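Local coordinates for protein aminopeptidase N (Francisella tularensis subsp. tularensis, PDB 5DLL) that is a zinc-dependent M1-family aminopeptidase that releases N-terminal amino acids, preferably alanine, from peptides and probably takes part in breaking down intracellular peptides, at residues R674-M685 against T708-K719. Numbering follows the deposited sequence.
Sequences RKLKGVCLSYLM and TDQQTAFTELLK
Two near-parallel helices of the C-terminal helical domain, 668-685 and 707-717, meet here through Gly678 and Thr712 at the middle and Glu716 farther along, with local axes 9.9 Å apart and 13° from parallel. Glycine suits the middle because its bare CA accepts the methyl of Thr712, CG2 to CA 3.7 Å, while Thr712 OG1 turns back to bond Thr708 O in its own helix. Glu716 is the knob in a hole made by Gly678, Leu681, Ser682 and Met685. Glutamate serves both surfaces: its aliphatic CG, set anti to the carbonyl carbon by chi1 (-54°), lies 3.7 Å from Leu681 CD2, and a bend at chi2 carries the carboxylate over Ser682, OE2 to CB 3.3 Å. In this ARM-repeat-like array, helix 691-703 links the pair and also packs on both, touching Met685 and Leu717. Flexible and unbranched, Met685 folds at chi2 to set its CE beside Glu716 O and near Leu717 CD1, the latter 4.4 Å away. At the other end Lys677, long enough to span the helices, meets Asp709 in a salt bridge, the side chains crossing at about a right angle, NZ 3.2 Å from OD1 and OD2, both bonds weak. Arg674 CD also lies against Asp709, while its guanidinium turns to Asp297 and Ser665 O.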
loop_
_atom_site.group_PDB
_atom_site.type_symbol
_atom_site.label_atom_id
_atom_site.label_comp_id
_atom_site.label_asym_id
_atom_site.label_seq_id
_atom_site.Cartn_x
_atom_site.Cartn_y
_atom_site.Cartn_z
ATOM N N ARG A 674 24.277 -1.704 3.382
ATOM C CA ARG A 674 24.239 -1.759 1.916
ATOM C C ARG A 674 23.649 -0.525 1.246
ATOM O O ARG A 674 24.008 -0.203 0.111
ATOM C CB ARG A 674 23.459 -2.990 1.438
ATOM C CG ARG A 674 24.292 -4.252 1.301
ATOM C CD ARG A 674 23.505 -5.356 0.613
ATOM N NE ARG A 674 22.427 -5.860 1.463
ATOM C CZ ARG A 674 22.561 -6.809 2.390
ATOM N NH1 ARG A 674 23.736 -7.389 2.611
ATOM N NH2 ARG A 674 21.505 -7.187 3.105
ATOM N N LYS A 675 22.731 0.158 1.918
ATOM C CA LYS A 675 22.126 1.337 1.308
ATOM C C LYS A 675 22.914 2.612 1.589
ATOM O O LYS A 675 23.017 3.464 0.709
ATOM C CB LYS A 675 20.643 1.483 1.656
ATOM C CG LYS A 675 20.289 1.554 3.128
ATOM C CD LYS A 675 18.780 1.660 3.300
ATOM C CE LYS A 675 18.054 0.398 2.844
ATOM N NZ LYS A 675 16.600 0.435 3.153
ATOM N N LEU A 676 23.491 2.739 2.783
ATOM C CA LEU A 676 24.426 3.840 3.036
ATOM C C LEU A 676 25.638 3.702 2.117
ATOM O O LEU A 676 26.143 4.697 1.590
ATOM C CB LEU A 676 24.890 3.880 4.493
ATOM C CG LEU A 676 25.819 5.062 4.815
ATOM C CD1 LEU A 676 25.088 6.382 4.620
ATOM C CD2 LEU A 676 26.394 4.982 6.219
ATOM N N LYS A 677 26.101 2.465 1.939
ATOM C CA LYS A 677 27.142 2.162 0.962
ATOM C C LYS A 677 26.763 2.691 -0.426
ATOM O O LYS A 677 27.592 3.286 -1.113
ATOM C CB LYS A 677 27.393 0.653 0.904
ATOM C CG LYS A 677 28.305 0.229 -0.236
ATOM C CD LYS A 677 28.773 -1.209 -0.108
ATOM C CE LYS A 677 27.615 -2.187 -0.154
ATOM N NZ LYS A 677 28.094 -3.554 -0.500
ATOM N N GLY A 678 25.512 2.463 -0.827
ATOM C CA GLY A 678 24.999 2.933 -2.112
ATOM C C GLY A 678 24.904 4.445 -2.216
ATOM O O GLY A 678 25.230 5.019 -3.259
ATOM N N VAL A 679 24.448 5.093 -1.145
ATOM C CA VAL A 679 24.381 6.558 -1.100
ATOM C C VAL A 679 25.774 7.153 -1.270
ATOM O O VAL A 679 25.961 8.102 -2.031
ATOM C CB VAL A 679 23.764 7.074 0.216
ATOM C CG1 VAL A 679 23.909 8.592 0.334
ATOM C CG2 VAL A 679 22.300 6.671 0.301
ATOM N N CYS A 680 26.744 6.591 -0.555
ATOM C CA CYS A 680 28.140 7.000 -0.692
ATOM C C CYS A 680 28.608 6.902 -2.139
ATOM O O CYS A 680 29.170 7.853 -2.675
ATOM C CB CYS A 680 29.047 6.143 0.197
ATOM S SG CYS A 680 28.842 6.442 1.965
ATOM N N LEU A 681 28.352 5.757 -2.765
ATOM C CA LEU A 681 28.797 5.504 -4.138
ATOM C C LEU A 681 28.166 6.444 -5.175
ATOM O O LEU A 681 28.781 6.712 -6.209
ATOM C CB LEU A 681 28.535 4.040 -4.527
ATOM C CG LEU A 681 29.042 3.586 -5.904
ATOM C CD1 LEU A 681 30.537 3.836 -6.060
ATOM C CD2 LEU A 681 28.711 2.120 -6.133
ATOM N N SER A 682 26.955 6.937 -4.908
ATOM C CA SER A 682 26.297 7.885 -5.816
ATOM C C SER A 682 26.977 9.246 -5.756
ATOM O O SER A 682 27.118 9.912 -6.779
ATOM C CB SER A 682 24.788 8.019 -5.523
ATOM O OG SER A 682 24.506 9.010 -4.544
ATOM N N TYR A 683 27.405 9.649 -4.561
ATOM C CA TYR A 683 28.141 10.904 -4.402
ATOM C C TYR A 683 29.547 10.842 -5.002
ATOM O O TYR A 683 30.085 11.864 -5.420
ATOM C CB TYR A 683 28.219 11.307 -2.933
ATOM C CG TYR A 683 26.985 12.014 -2.439
ATOM C CD1 TYR A 683 26.798 13.374 -2.680
ATOM C CD2 TYR A 683 26.003 11.329 -1.728
ATOM C CE1 TYR A 683 25.667 14.031 -2.224
ATOM C CE2 TYR A 683 24.871 11.975 -1.267
ATOM C CZ TYR A 683 24.707 13.326 -1.516
ATOM O OH TYR A 683 23.579 13.970 -1.062
ATOM N N LEU A 684 30.139 9.650 -5.046
ATOM C CA LEU A 684 31.434 9.468 -5.703
ATOM C C LEU A 684 31.338 9.622 -7.234
ATOM O O LEU A 684 32.318 10.001 -7.890
ATOM C CB LEU A 684 32.039 8.108 -5.330
ATOM C CG LEU A 684 32.391 7.904 -3.846
ATOM C CD1 LEU A 684 32.816 6.462 -3.587
ATOM C CD2 LEU A 684 33.466 8.880 -3.372
ATOM N N MET A 685 30.157 9.335 -7.787
ATOM C CA MET A 685 29.897 9.489 -9.227
ATOM C C MET A 685 29.458 10.903 -9.600
ATOM O O MET A 685 29.770 11.384 -10.687
ATOM C CB MET A 685 28.839 8.493 -9.686
ATOM C CG MET A 685 29.301 7.049 -9.632
ATOM S SD MET A 685 30.594 6.688 -10.838
ATOM C CE MET A 685 30.463 4.905 -10.873
ATOM N N THR A 708 20.908 -6.726 -4.687
ATOM C CA THR A 708 20.909 -5.373 -4.126
ATOM C C THR A 708 22.189 -4.616 -4.486
ATOM O O THR A 708 22.134 -3.466 -4.920
ATOM C CB THR A 708 20.748 -5.387 -2.596
ATOM O OG1 THR A 708 19.852 -6.438 -2.209
ATOM C CG2 THR A 708 20.218 -4.044 -2.111
ATOM N N ASP A 709 23.331 -5.276 -4.319
ATOM C CA ASP A 709 24.635 -4.689 -4.652
ATOM C C ASP A 709 24.858 -4.581 -6.159
ATOM O O ASP A 709 25.461 -3.620 -6.635
ATOM C CB ASP A 709 25.778 -5.512 -4.034
ATOM C CG ASP A 709 25.972 -5.248 -2.544
ATOM O OD1 ASP A 709 25.422 -4.259 -2.014
ATOM O OD2 ASP A 709 26.701 -6.033 -1.902
ATOM N N GLN A 710 24.387 -5.571 -6.909
ATOM C CA GLN A 710 24.531 -5.542 -8.363
ATOM C C GLN A 710 23.631 -4.476 -8.996
ATOM O O GLN A 710 24.019 -3.830 -9.964
ATOM C CB GLN A 710 24.244 -6.918 -8.957
ATOM C CG GLN A 710 24.730 -7.071 -10.390
ATOM C CD GLN A 710 24.919 -8.521 -10.804
ATOM O OE1 GLN A 710 24.718 -9.442 -10.012
ATOM N NE2 GLN A 710 25.315 -8.728 -12.053
ATOM N N GLN A 711 22.439 -4.300 -8.437
ATOM C CA GLN A 711 21.544 -3.211 -8.825
ATOM C C GLN A 711 22.210 -1.860 -8.551
ATOM O O GLN A 711 22.180 -0.964 -9.401
ATOM C CB GLN A 711 20.192 -3.337 -8.088
ATOM C CG GLN A 711 19.319 -2.081 -8.062
ATOM C CD GLN A 711 19.636 -1.141 -6.899
ATOM O OE1 GLN A 711 19.789 -1.573 -5.750
ATOM N NE2 GLN A 711 19.732 0.156 -7.194
ATOM N N THR A 712 22.808 -1.719 -7.369
ATOM C CA THR A 712 23.489 -0.482 -6.994
ATOM C C THR A 712 24.695 -0.233 -7.895
ATOM O O THR A 712 24.887 0.875 -8.388
ATOM C CB THR A 712 23.954 -0.521 -5.527
ATOM O OG1 THR A 712 22.846 -0.859 -4.686
ATOM C CG2 THR A 712 24.514 0.828 -5.097
ATOM N N ALA A 713 25.498 -1.272 -8.115
ATOM C CA ALA A 713 26.672 -1.169 -8.978
ATOM C C ALA A 713 26.289 -0.748 -10.397
ATOM O O ALA A 713 26.897 0.160 -10.965
ATOM C CB ALA A 713 27.420 -2.487 -9.006
ATOM N N PHE A 714 25.278 -1.409 -10.957
ATOM C CA PHE A 714 24.781 -1.093 -12.299
ATOM C C PHE A 714 24.272 0.345 -12.382
ATOM O O PHE A 714 24.684 1.097 -13.262
ATOM C CB PHE A 714 23.675 -2.083 -12.703
ATOM C CG PHE A 714 23.169 -1.920 -14.122
ATOM C CD1 PHE A 714 24.037 -1.650 -15.178
ATOM C CD2 PHE A 714 21.818 -2.086 -14.405
ATOM C CE1 PHE A 714 23.562 -1.517 -16.480
ATOM C CE2 PHE A 714 21.340 -1.951 -15.703
ATOM C CZ PHE A 714 22.214 -1.668 -16.742
ATOM N N THR A 715 23.392 0.724 -11.457
ATOM C CA THR A 715 22.818 2.073 -11.428
ATOM C C THR A 715 23.891 3.168 -11.452
ATOM O O THR A 715 23.757 4.156 -12.171
ATOM C CB THR A 715 21.935 2.286 -10.176
ATOM O OG1 THR A 715 20.956 1.242 -10.082
ATOM C CG2 THR A 715 21.232 3.650 -10.214
ATOM N N GLU A 716 24.951 2.985 -10.669
ATOM C CA GLU A 716 26.004 3.995 -10.545
ATOM C C GLU A 716 26.960 3.951 -11.735
ATOM O O GLU A 716 27.511 4.978 -12.135
ATOM C CB GLU A 716 26.776 3.814 -9.238
ATOM C CG GLU A 716 25.913 3.783 -7.980
ATOM C CD GLU A 716 25.157 5.074 -7.709
ATOM O OE1 GLU A 716 25.434 6.096 -8.373
ATOM O OE2 GLU A 716 24.279 5.060 -6.814
ATOM N N LEU A 717 27.142 2.764 -12.308
ATOM C CA LEU A 717 27.928 2.606 -13.534
ATOM C C LEU A 717 27.262 3.327 -14.718
ATOM O O LEU A 717 27.940 3.708 -15.669
ATOM C CB LEU A 717 28.122 1.111 -13.851
ATOM C CG LEU A 717 29.524 0.558 -14.145
ATOM C CD1 LEU A 717 30.602 1.188 -13.275
ATOM C CD2 LEU A 717 29.523 -0.956 -13.965
ATOM N N LEU A 718 25.941 3.508 -14.653
ATOM C CA LEU A 718 25.190 4.257 -15.676
ATOM C C LEU A 718 25.310 5.783 -15.547
ATOM O O LEU A 718 24.954 6.508 -16.482
ATOM C CB LEU A 718 23.703 3.880 -15.653
ATOM C CG LEU A 718 23.310 2.447 -16.015
ATOM C CD1 LEU A 718 21.818 2.255 -15.778
ATOM C CD2 LEU A 718 23.681 2.118 -17.453
ATOM N N LYS A 719 25.781 6.264 -14.395
ATOM C CA LYS A 719 26.068 7.695 -14.206
ATOM C C LYS A 719 27.423 8.092 -14.800
ATOM O O LYS A 719 27.746 9.281 -14.866
ATOM C CB LYS A 719 26.028 8.074 -12.721
ATOM C CG LYS A 719 24.651 7.960 -12.080
ATOM C CD LYS A 719 24.617 8.631 -10.716
ATOM C CE LYS A 719 23.213 8.654 -10.137
ATOM N NZ LYS A 719 23.115 9.557 -8.959
#